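Local coordinates for protein FAD dependent oxidoreductase (Chelativorans sp. BNC1, PDB 6PXS) that contains FAD and acts as iminodiacetate oxidase, a flavoenzyme of the DadA oxidoreductase family from a bacterium of the genus Chelativorans, at residues Ile29-Pro34 / Leu170-Val175; Arg130-Leu135 / Pro241-Met246. All coordinates share one frame; numbering follows the deposited sequence.

In the fold
Interaction 1 joins Ile-29-Pro-34 to Leu-170-Val-175 at the edge strand of the Rossmann-type FAD-binding sheet. It touches the cofactor directly, at the adenine and its ribose. Interaction 2 joins Arg-130-Leu-135 to Pro-241-Met-246 in another part of the fold, at strand 242-244, an edge strand of a second mixed sheet. The centres of interactions 1 and 2 are about 38 Å apart. The nearest atoms of interactions 1 and 2 are about 25 Å apart. The two lie on opposite sides of the chain's centre. The extended FAD reaches part of the way between them. The side chain of Val-243 in interaction 2 is about 12 Å from the FAD. Along the chain the segments interleave, with Arg-130-Leu-135 coming between the two segments of interaction 1.

Interaction 1. Residues Ile29-Pro34 / Leu170-Val175; sequences IDQNHP and LRNDYV. With FAD (flavin-adenine dinucleotide), chain E.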
ATOM      1  N   ILE A  29       7.369  19.239 -17.522  1.00 49.17           N
ATOM      2  CA  ILE A  29       8.232  18.235 -16.910  1.00 49.27           C
ATOM      3  C   ILE A  29       7.934  18.210 -15.418  1.00 48.47           C
ATOM      4  O   ILE A  29       7.891  19.264 -14.774  1.00 47.05           O
ATOM      5  CB  ILE A  29       9.723  18.529 -17.164  1.00 50.77           C
ATOM      6  CG1 ILE A  29       9.987  18.642 -18.670  1.00 52.67           C
ATOM      7  CG2 ILE A  29      10.589  17.440 -16.541  1.00 50.28           C
ATOM      8  CD1 ILE A  29      11.392  19.080 -19.021  1.00 53.07           C
ATOM      9  N   ASP A  30       7.729  17.013 -14.873  1.00 50.16           N
ATOM     10  CA  ASP A  30       7.361  16.865 -13.468  1.00 50.43           C
ATOM     11  C   ASP A  30       7.889  15.537 -12.954  1.00 49.46           C
ATOM     12  O   ASP A  30       7.522  14.477 -13.470  1.00 49.76           O
ATOM     13  CB  ASP A  30       5.842  16.944 -13.292  1.00 54.74           C
ATOM     14  CG  ASP A  30       5.410  16.762 -11.848  1.00 56.57           C
ATOM     15  OD1 ASP A  30       5.655  17.675 -11.032  1.00 56.91           O
ATOM     16  OD2 ASP A  30       4.821  15.705 -11.532  1.00 56.78           O
ATOM     17  N   GLN A  31       8.741  15.597 -11.928  1.00 48.49           N
ATOM     18  CA  GLN A  31       9.302  14.381 -11.352  1.00 46.90           C
ATOM     19  C   GLN A  31       8.285  13.639 -10.493  1.00 45.21           C
ATOM     20  O   GLN A  31       8.370  12.412 -10.358  1.00 43.55           O
ATOM     21  CB  GLN A  31      10.543  14.729 -10.523  1.00 46.37           C
ATOM     22  CG  GLN A  31      11.198  13.558  -9.801  1.00 43.63           C
ATOM     23  CD  GLN A  31      11.838  12.562 -10.747  1.00 45.33           C
ATOM     24  OE1 GLN A  31      11.206  12.092 -11.692  1.00 47.63           O
ATOM     25  NE2 GLN A  31      13.102  12.235 -10.497  1.00 48.22           N
ATOM     26  N   ASN A  32       7.318  14.355  -9.919  1.00 44.32           N
ATOM     27  CA  ASN A  32       6.360  13.773  -8.980  1.00 41.11           C
ATOM     28  C   ASN A  32       7.078  13.248  -7.737  1.00 38.33           C
ATOM     29  O   ASN A  32       6.946  12.083  -7.357  1.00 39.75           O
ATOM     30  CB  ASN A  32       5.538  12.665  -9.646  1.00 45.66           C
ATOM     31  CG  ASN A  32       4.295  12.304  -8.854  1.00 51.05           C
ATOM     32  OD1 ASN A  32       3.195  12.763  -9.164  1.00 55.49           O
ATOM     33  ND2 ASN A  32       4.463  11.482  -7.825  1.00 51.96           N
ATOM     34  N   HIS A  33       7.856  14.126  -7.104  1.00 40.14           N
ATOM     35  CA  HIS A  33       8.590  13.784  -5.892  1.00 40.76           C
ATOM     36  C   HIS A  33       7.649  13.186  -4.855  1.00 44.75           C
ATOM     37  O   HIS A  33       6.453  13.509  -4.846  1.00 47.12           O
ATOM     38  CB  HIS A  33       9.280  15.017  -5.304  1.00 44.26           C
ATOM     39  CG  HIS A  33      10.561  15.388  -5.987  1.00 45.70           C
ATOM     40  ND1 HIS A  33      10.607  16.220  -7.084  1.00 43.52           N
ATOM     41  CD2 HIS A  33      11.844  15.049  -5.717  1.00 46.31           C
ATOM     42  CE1 HIS A  33      11.863  16.372  -7.466  1.00 44.52           C
ATOM     43  NE2 HIS A  33      12.634  15.672  -6.652  1.00 46.05           N
ATOM     44  N   PRO A  34       8.134  12.312  -3.976  1.00 44.09           N
ATOM     45  CA  PRO A  34       7.323  11.915  -2.820  1.00 44.74           C
ATOM     46  C   PRO A  34       7.015  13.122  -1.945  1.00 43.98           C
ATOM     47  O   PRO A  34       7.891  13.938  -1.651  1.00 40.32           O
ATOM     48  CB  PRO A  34       8.208  10.894  -2.097  1.00 42.29           C
ATOM     49  CG  PRO A  34       9.124  10.378  -3.147  1.00 42.43           C
ATOM     50  CD  PRO A  34       9.381  11.532  -4.065  1.00 41.92           C
ATOM     51  N   LEU A 170       3.599  16.157 -21.531  1.00 51.83           N
ATOM     52  CA  LEU A 170       3.883  15.867 -20.133  1.00 47.15           C
ATOM     53  C   LEU A 170       4.855  14.700 -20.057  1.00 46.18           C
ATOM     54  O   LEU A 170       4.680  13.697 -20.755  1.00 46.99           O
ATOM     55  CB  LEU A 170       2.598  15.542 -19.366  1.00 45.81           C
ATOM     56  CG  LEU A 170       2.757  15.126 -17.903  1.00 44.43           C
ATOM     57  CD1 LEU A 170       3.429  16.222 -17.091  1.00 45.51           C
ATOM     58  CD2 LEU A 170       1.402  14.770 -17.313  1.00 42.29           C
ATOM     59  N   ARG A 171       5.868  14.834 -19.205  1.00 47.91           N
ATOM     60  CA  ARG A 171       6.925  13.839 -19.098  1.00 47.92           C
ATOM     61  C   ARG A 171       7.405  13.778 -17.656  1.00 46.53           C
ATOM     62  O   ARG A 171       7.407  14.785 -16.944  1.00 46.36           O
ATOM     63  CB  ARG A 171       8.086  14.168 -20.045  1.00 49.82           C
ATOM     64  CG  ARG A 171       9.385  13.437 -19.745  1.00 54.31           C
ATOM     65  CD  ARG A 171      10.352  13.527 -20.921  1.00 57.83           C
ATOM     66  NE  ARG A 171      10.585  14.906 -21.353  1.00 58.61           N
ATOM     67  CZ  ARG A 171      11.594  15.673 -20.944  1.00 56.99           C
ATOM     68  NH1 ARG A 171      12.493  15.212 -20.080  1.00 58.23           N
ATOM     69  NH2 ARG A 171      11.707  16.911 -21.405  1.00 53.00           N
ATOM     70  N   ASN A 172       7.807  12.582 -17.231  1.00 44.85           N
ATOM     71  CA  ASN A 172       8.355  12.359 -15.898  1.00 43.78           C
ATOM     72  C   ASN A 172       9.874  12.403 -16.009  1.00 46.30           C
ATOM     73  O   ASN A 172      10.486  11.507 -16.599  1.00 52.71           O
ATOM     74  CB  ASN A 172       7.879  11.027 -15.324  1.00 48.63           C
ATOM     75  CG  ASN A 172       8.203  10.876 -13.850  1.00 50.61           C
ATOM     76  OD1 ASN A 172       9.158  10.193 -13.476  1.00 52.89           O
ATOM     77  ND2 ASN A 172       7.405  11.514 -13.002  1.00 48.49           N
ATOM     78  N   ASP A 173      10.478  13.446 -15.449  1.00 44.70           N
ATOM     79  CA  ASP A 173      11.915  13.646 -15.577  1.00 45.70           C
ATOM     80  C   ASP A 173      12.354  14.670 -14.540  1.00 47.09           C
ATOM     81  O   ASP A 173      11.538  15.421 -13.999  1.00 46.51           O
ATOM     82  CB  ASP A 173      12.285  14.106 -16.992  1.00 44.76           C
ATOM     83  CG  ASP A 173      13.754  13.907 -17.305  1.00 47.24           C
ATOM     84  OD1 ASP A 173      14.477  13.363 -16.445  1.00 49.51           O
ATOM     85  OD2 ASP A 173      14.184  14.292 -18.414  1.00 47.91           O
ATOM     86  N   TYR A 174      13.657  14.682 -14.267  1.00 47.93           N
ATOM     87  CA  TYR A 174      14.267  15.631 -13.344  1.00 44.94           C
ATOM     88  C   TYR A 174      15.222  16.510 -14.135  1.00 44.20           C
ATOM     89  O   TYR A 174      16.182  16.008 -14.729  1.00 44.23           O
ATOM     90  CB  TYR A 174      15.003  14.911 -12.212  1.00 48.80           C
ATOM     91  CG  TYR A 174      15.486  15.826 -11.107  1.00 50.93           C
ATOM     92  CD1 TYR A 174      14.619  16.259 -10.111  1.00 50.21           C
ATOM     93  CD2 TYR A 174      16.808  16.250 -11.053  1.00 52.13           C
ATOM     94  CE1 TYR A 174      15.053  17.093  -9.096  1.00 52.12           C
ATOM     95  CE2 TYR A 174      17.253  17.084 -10.042  1.00 52.99           C
ATOM     96  CZ  TYR A 174      16.372  17.503  -9.065  1.00 53.91           C
ATOM     97  OH  TYR A 174      16.807  18.333  -8.056  1.00 52.23           O
ATOM     98  N   VAL A 175      14.953  17.814 -14.149  1.00 47.35           N
ATOM     99  CA  VAL A 175      15.742  18.772 -14.907  1.00 53.41           C
ATOM    100  C   VAL A 175      16.424  19.727 -13.934  1.00 52.80           C
ATOM    101  O   VAL A 175      16.101  19.782 -12.747  1.00 50.75           O
ATOM    102  CB  VAL A 175      14.892  19.549 -15.931  1.00 52.14           C
ATOM    103  CG1 VAL A 175      14.254  18.587 -16.921  1.00 49.65           C
ATOM    104  CG2 VAL A 175      13.833  20.388 -15.225  1.00 50.34           C
TER
HETATM  105  PA  FAD E 401       3.706  20.898  -5.690  1.00 34.20           P
HETATM  106  O1A FAD E 401       4.537  20.179  -4.694  1.00 31.30           O
HETATM  107  O2A FAD E 401       2.266  20.388  -5.792  1.00 37.43           O
HETATM  108  O5B FAD E 401       4.364  20.889  -7.114  1.00 36.36           O
HETATM  109  C5B FAD E 401       5.792  20.758  -7.280  1.00 41.88           C
HETATM  110  C4B FAD E 401       6.057  19.779  -8.394  1.00 43.79           C
HETATM  111  O4B FAD E 401       7.307  20.111  -9.044  1.00 50.20           O
HETATM  112  C3B FAD E 401       6.183  18.322  -7.947  1.00 41.67           C
HETATM  113  O3B FAD E 401       5.541  17.458  -8.877  1.00 38.21           O
HETATM  114  C2B FAD E 401       7.697  18.103  -7.926  1.00 48.53           C
HETATM  115  O2B FAD E 401       8.050  16.739  -8.120  1.00 45.90           O
HETATM  116  C1B FAD E 401       8.113  18.957  -9.119  1.00 50.04           C
HETATM  117  N9A FAD E 401       9.515  19.364  -9.114  1.00 64.90           N
HETATM  118  C8A FAD E 401      10.178  20.052  -8.133  1.00 49.07           C
HETATM  119  N7A FAD E 401      11.442  20.276  -8.401  1.00 55.79           N
HETATM  120  C5A FAD E 401      11.622  19.693  -9.647  1.00 55.82           C
HETATM  121  C6A FAD E 401      12.743  19.584 -10.492  1.00 55.56           C
HETATM  122  N6A FAD E 401      13.948  20.078 -10.196  1.00 53.75           N
HETATM  123  N1A FAD E 401      12.581  18.938 -11.667  1.00 51.65           N
HETATM  124  C2A FAD E 401      11.381  18.438 -11.972  1.00 53.95           C
HETATM  125  N3A FAD E 401      10.256  18.482 -11.254  1.00 49.50           N
HETATM  126  C4A FAD E 401      10.443  19.125 -10.097  1.00 52.75           C
HETATM  127  N1  FAD E 401      -4.301  24.601   0.159  1.00 48.07           N
HETATM  128  C2  FAD E 401      -5.576  25.088   0.161  1.00 48.59           C
HETATM  129  O2  FAD E 401      -5.899  26.063  -0.527  1.00 50.66           O
HETATM  130  N3  FAD E 401      -6.543  24.482   0.944  1.00 44.09           N
HETATM  131  C4  FAD E 401      -6.351  23.391   1.766  1.00 44.82           C
HETATM  132  O4  FAD E 401      -7.288  22.938   2.420  1.00 46.56           O
HETATM  133  C4X FAD E 401      -4.992  22.883   1.761  1.00 44.58           C
HETATM  134  N5  FAD E 401      -4.721  21.852   2.510  1.00 42.04           N
HETATM  135  C5X FAD E 401      -3.423  21.365   2.504  1.00 39.85           C
HETATM  136  C6  FAD E 401      -3.118  20.263   3.301  1.00 41.20           C
HETATM  137  C7  FAD E 401      -1.832  19.731   3.328  1.00 39.97           C
HETATM  138  C7M FAD E 401      -1.539  18.541   4.201  1.00 40.53           C
HETATM  139  C8  FAD E 401      -0.823  20.319   2.548  1.00 40.98           C
HETATM  140  C8M FAD E 401       0.580  19.769   2.558  1.00 45.61           C
HETATM  141  C9  FAD E 401      -1.126  21.419   1.751  1.00 39.84           C
HETATM  142  C9A FAD E 401      -2.413  21.945   1.723  1.00 38.25           C
HETATM  143  N10 FAD E 401      -2.750  23.057   0.923  1.00 38.61           N
HETATM  144  C10 FAD E 401      -4.033  23.556   0.923  1.00 44.05           C
HETATM  145  C1' FAD E 401      -1.734  23.722   0.092  1.00 37.09           C
HETATM  146  C2' FAD E 401      -1.599  23.110  -1.301  1.00 37.57           C
HETATM  147  O2' FAD E 401      -1.705  21.688  -1.232  1.00 38.44           O
HETATM  148  C3' FAD E 401      -0.232  23.482  -1.878  1.00 35.71           C
HETATM  149  O3' FAD E 401       0.046  24.845  -1.576  1.00 39.32           O
HETATM  150  C4' FAD E 401      -0.109  23.294  -3.390  1.00 35.02           C
HETATM  151  O4' FAD E 401      -0.407  21.937  -3.714  1.00 34.98           O
HETATM  152  C5' FAD E 401       1.274  23.659  -3.884  1.00 37.30           C
HETATM  153  O5' FAD E 401       1.367  23.371  -5.294  1.00 36.52           O
HETATM  154  P   FAD E 401       2.731  23.518  -6.063  1.00 36.98           P
HETATM  155  O1P FAD E 401       3.323  24.899  -5.762  1.00 41.73           O
HETATM  156  O2P FAD E 401       2.598  23.184  -7.505  1.00 34.01           O
HETATM  157  O3P FAD E 401       3.647  22.442  -5.334  1.00 38.96           O
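The rings of His-33 and Tyr-174 meet rim to rim, with their planes at 74°. His-33 CE1 lies 3.7 Å from Tyr-174 CE1. The His-33 CG is anti to the carbonyl carbon (chi1 -80°), which brings ND1 to FAD O2B. FAD O2B is 2.8 Å from His-33 N and 2.8 Å from His-33 ND1. The bond from the backbone N-H is nearly straight; in the ND1 bond either atom could be the donor. A leucine here lacks the imidazole, and FAD O2B would probably keep only the backbone N of this residue as a partner, with the Tyr-174 rim losing its neighbour.

At the other end, Ile-29 and Arg-171 form a parallel bridge and point the same way. Ile-29 CG1 lies over one guanidinium face. The guanidinium edge meets Asp-173 in a salt bridge, Arg-171 NH1 to Asp-173 OD2, 2.5 Å. Arg-171 NH2 has a second salt bridge, to Glu-27. Ile-29 CD1 packs on Val-175 CG1 at 3.6 Å. Asp-30 N donates to Arg-171 O (3.1 Å). Asn-172 ND2 makes a weak bond to Gln-31 O (3.0 Å), while Asn-172 OD1 accepts from Tyr-273 N of the second subunit. Asp-30 OD1 accepts from Ala-8 N, beside the ribose.

Weak backbone bonds meet the adenine, Gln-31 N to FAD N3A and FAD N6A to Val-175 O, whereas His-33 grips ribose O2B through N and ND1.

Interaction 2. Residues Arg130-Leu135 / Pro241-Met246; sequences RLFPPL and PVVLPM
The Phe-132 ring carries Val-243 CG2 on one face. This methyl stands almost over the ring centre, 3.9 Å from the Phe-132 centroid and 11° off the normal, a CH-pi contact. Pro-241 CD comes to the edge of the ring, in its plane, 3.8 Å from Phe-132 CD2. The carbonyl oxygen of Pro-241 approaches obliquely, with Pro-241 O 3.3 Å from Phe-132 CE2. The Trp-240 ring also meets Phe-132, with the planes at about 55°.

Val-243 sends its two methyls to different partners. CG1 is anti to the backbone N (chi1 -177°), and CG2 is anti to the carbonyl carbon. CG2 covers the phenyl face, while Val-243 CG1 makes a looser contact with Leu-135 CD2 at 4.4 Å.

The first segment runs out of helix 127-131 and turns at Phe-132 to Leu-135 in a type I beta turn. Leu-135 N bonds to Phe-132 O (2.9 Å), and Pro-133 and Pro-134 take the two corners. The turn brings Phe-132 and Leu-135 round to the same partner, Val-243. Lys-129 NZ bonds to the carbonyl oxygens of Pro-133 and Leu-135. The second segment holds strand 242-244, at the edge of a mixed sheet and parallel to strand 90-93. This sheet is separate from the Rossmann-type one and probably belongs to the substrate-binding domain of the DAO-type fold. Met-251 of strand 251-254 touches Phe-132, Leu-135 and Val-243.

Pro-241 packs on Leu-131, just before the turn. Leu-131 CB is 4.0 Å from Pro-241 CG, and Leu-131 O is 3.3 Å from Pro-241 CD.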
ATOM      1  N   ARG A 130     -26.810  19.681  12.960  1.00 45.77           N
ATOM      2  CA  ARG A 130     -27.839  19.280  12.008  1.00 49.40           C
ATOM      3  C   ARG A 130     -27.280  19.192  10.595  1.00 44.55           C
ATOM      4  O   ARG A 130     -27.813  18.448   9.764  1.00 42.36           O
ATOM      5  CB  ARG A 130     -29.007  20.266  12.060  1.00 61.35           C
ATOM      6  CG  ARG A 130     -30.209  19.863  11.220  1.00 70.52           C
ATOM      7  CD  ARG A 130     -31.296  20.934  11.244  1.00 76.49           C
ATOM      8  NE  ARG A 130     -30.839  22.199  10.672  1.00 79.68           N
ATOM      9  CZ  ARG A 130     -30.831  22.482   9.371  1.00 81.75           C
ATOM     10  NH1 ARG A 130     -31.253  21.589   8.483  1.00 82.88           N
ATOM     11  NH2 ARG A 130     -30.395  23.662   8.954  1.00 80.80           N
ATOM     12  N   LEU A 131     -26.215  19.938  10.308  1.00 45.99           N
ATOM     13  CA  LEU A 131     -25.561  19.908   9.006  1.00 50.76           C
ATOM     14  C   LEU A 131     -24.344  18.998   8.973  1.00 52.94           C
ATOM     15  O   LEU A 131     -24.023  18.450   7.913  1.00 56.18           O
ATOM     16  CB  LEU A 131     -25.139  21.324   8.598  1.00 51.67           C
ATOM     17  CG  LEU A 131     -26.281  22.327   8.418  1.00 53.73           C
ATOM     18  CD1 LEU A 131     -25.742  23.746   8.356  1.00 52.83           C
ATOM     19  CD2 LEU A 131     -27.087  22.006   7.166  1.00 55.14           C
ATOM     20  N   PHE A 132     -23.661  18.827  10.106  1.00 52.13           N
ATOM     21  CA  PHE A 132     -22.492  17.954  10.222  1.00 47.55           C
ATOM     22  C   PHE A 132     -22.743  17.043  11.418  1.00 46.95           C
ATOM     23  O   PHE A 132     -22.286  17.321  12.535  1.00 49.01           O
ATOM     24  CB  PHE A 132     -21.207  18.769  10.373  1.00 47.91           C
ATOM     25  CG  PHE A 132     -19.992  18.107   9.781  1.00 46.56           C
ATOM     26  CD1 PHE A 132     -19.195  17.275  10.549  1.00 45.24           C
ATOM     27  CD2 PHE A 132     -19.644  18.323   8.458  1.00 46.08           C
ATOM     28  CE1 PHE A 132     -18.078  16.666  10.005  1.00 42.91           C
ATOM     29  CE2 PHE A 132     -18.528  17.717   7.911  1.00 44.99           C
ATOM     30  CZ  PHE A 132     -17.744  16.889   8.686  1.00 43.33           C
ATOM     31  N   PRO A 133     -23.468  15.945  11.216  1.00 46.07           N
ATOM     32  CA  PRO A 133     -23.966  15.141  12.346  1.00 46.47           C
ATOM     33  C   PRO A 133     -22.891  14.825  13.374  1.00 44.22           C
ATOM     34  O   PRO A 133     -23.138  14.970  14.581  1.00 46.80           O
ATOM     35  CB  PRO A 133     -24.480  13.866  11.663  1.00 45.50           C
ATOM     36  CG  PRO A 133     -24.905  14.328  10.314  1.00 43.28           C
ATOM     37  CD  PRO A 133     -23.944  15.423   9.923  1.00 43.30           C
ATOM     38  N   PRO A 134     -21.699  14.374  12.969  1.00 42.71           N
ATOM     39  CA  PRO A 134     -20.716  13.946  13.981  1.00 43.17           C
ATOM     40  C   PRO A 134     -20.268  15.051  14.933  1.00 40.47           C
ATOM     41  O   PRO A 134     -19.584  14.741  15.917  1.00 37.00           O
ATOM     42  CB  PRO A 134     -19.540  13.419  13.144  1.00 37.95           C
ATOM     43  CG  PRO A 134     -19.742  13.958  11.789  1.00 36.11           C
ATOM     44  CD  PRO A 134     -21.215  14.097  11.604  1.00 40.46           C
ATOM     45  N   LEU A 135     -20.631  16.309  14.691  1.00 40.22           N
ATOM     46  CA  LEU A 135     -20.244  17.382  15.596  1.00 42.43           C
ATOM     47  C   LEU A 135     -20.963  17.251  16.937  1.00 48.57           C
ATOM     48  O   LEU A 135     -21.955  16.528  17.078  1.00 49.42           O
ATOM     49  CB  LEU A 135     -20.559  18.749  14.983  1.00 40.03           C
ATOM     50  CG  LEU A 135     -19.667  19.235  13.841  1.00 39.14           C
ATOM     51  CD1 LEU A 135     -20.150  20.588  13.342  1.00 39.18           C
ATOM     52  CD2 LEU A 135     -18.212  19.321  14.273  1.00 42.79           C
ATOM     53  N   PRO A 241     -21.109  20.286   5.044  1.00 44.80           N
ATOM     54  CA  PRO A 241     -20.309  21.490   4.807  1.00 44.77           C
ATOM     55  C   PRO A 241     -18.872  21.303   5.278  1.00 46.64           C
ATOM     56  O   PRO A 241     -18.478  20.251   5.777  1.00 45.68           O
ATOM     57  CB  PRO A 241     -21.036  22.549   5.638  1.00 44.98           C
ATOM     58  CG  PRO A 241     -21.575  21.782   6.791  1.00 43.15           C
ATOM     59  CD  PRO A 241     -21.955  20.426   6.244  1.00 45.84           C
ATOM     60  N   VAL A 242     -18.088  22.361   5.109  1.00 47.28           N
ATOM     61  CA  VAL A 242     -16.740  22.424   5.656  1.00 43.41           C
ATOM     62  C   VAL A 242     -16.821  22.894   7.103  1.00 42.90           C
ATOM     63  O   VAL A 242     -17.754  23.604   7.496  1.00 44.41           O
ATOM     64  CB  VAL A 242     -15.860  23.360   4.805  1.00 45.60           C
ATOM     65  CG1 VAL A 242     -14.452  23.444   5.375  1.00 48.42           C
ATOM     66  CG2 VAL A 242     -15.828  22.891   3.356  1.00 45.39           C
ATOM     67  N   VAL A 243     -15.839  22.495   7.907  1.00 39.84           N
ATOM     68  CA  VAL A 243     -15.767  22.877   9.313  1.00 40.04           C
ATOM     69  C   VAL A 243     -14.424  23.549   9.556  1.00 38.92           C
ATOM     70  O   VAL A 243     -13.378  23.016   9.166  1.00 39.43           O
ATOM     71  CB  VAL A 243     -15.948  21.662  10.243  1.00 41.60           C
ATOM     72  CG1 VAL A 243     -15.934  22.100  11.698  1.00 41.63           C
ATOM     73  CG2 VAL A 243     -17.241  20.933   9.912  1.00 42.27           C
ATOM     74  N   LEU A 244     -14.457  24.716  10.199  1.00 41.28           N
ATOM     75  CA  LEU A 244     -13.264  25.517  10.471  1.00 43.46           C
ATOM     76  C   LEU A 244     -13.243  25.873  11.951  1.00 47.78           C
ATOM     77  O   LEU A 244     -13.751  26.929  12.355  1.00 49.16           O
ATOM     78  CB  LEU A 244     -13.239  26.777   9.609  1.00 42.99           C
ATOM     79  CG  LEU A 244     -13.388  26.570   8.102  1.00 40.94           C
ATOM     80  CD1 LEU A 244     -13.432  27.910   7.385  1.00 42.94           C
ATOM     81  CD2 LEU A 244     -12.259  25.712   7.560  1.00 38.43           C
ATOM     82  N   PRO A 245     -12.665  25.014  12.797  1.00 52.46           N
ATOM     83  CA  PRO A 245     -12.614  25.312  14.237  1.00 56.92           C
ATOM     84  C   PRO A 245     -11.672  26.444  14.610  1.00 58.40           C
ATOM     85  O   PRO A 245     -11.557  26.756  15.801  1.00 57.12           O
ATOM     86  CB  PRO A 245     -12.149  23.982  14.851  1.00 55.52           C
ATOM     87  CG  PRO A 245     -11.442  23.278  13.753  1.00 54.18           C
ATOM     88  CD  PRO A 245     -12.122  23.681  12.485  1.00 52.31           C
ATOM     89  N   MET A 246     -10.997  27.067  13.645  1.00 63.26           N
ATOM     90  CA  MET A 246     -10.155  28.234  13.911  1.00 66.92           C
ATOM     91  C   MET A 246      -9.088  27.918  14.957  1.00 66.61           C
ATOM     92  O   MET A 246      -8.833  28.708  15.870  1.00 68.55           O
ATOM     93  CB  MET A 246     -11.004  29.428  14.348  1.00 69.20           C
ATOM     94  CG  MET A 246     -12.057  29.842  13.334  1.00 71.17           C
ATOM     95  SD  MET A 246     -11.362  30.241  11.719  1.00 74.11           S
ATOM     96  CE  MET A 246     -10.170  31.502  12.165  1.00 76.14           C
TER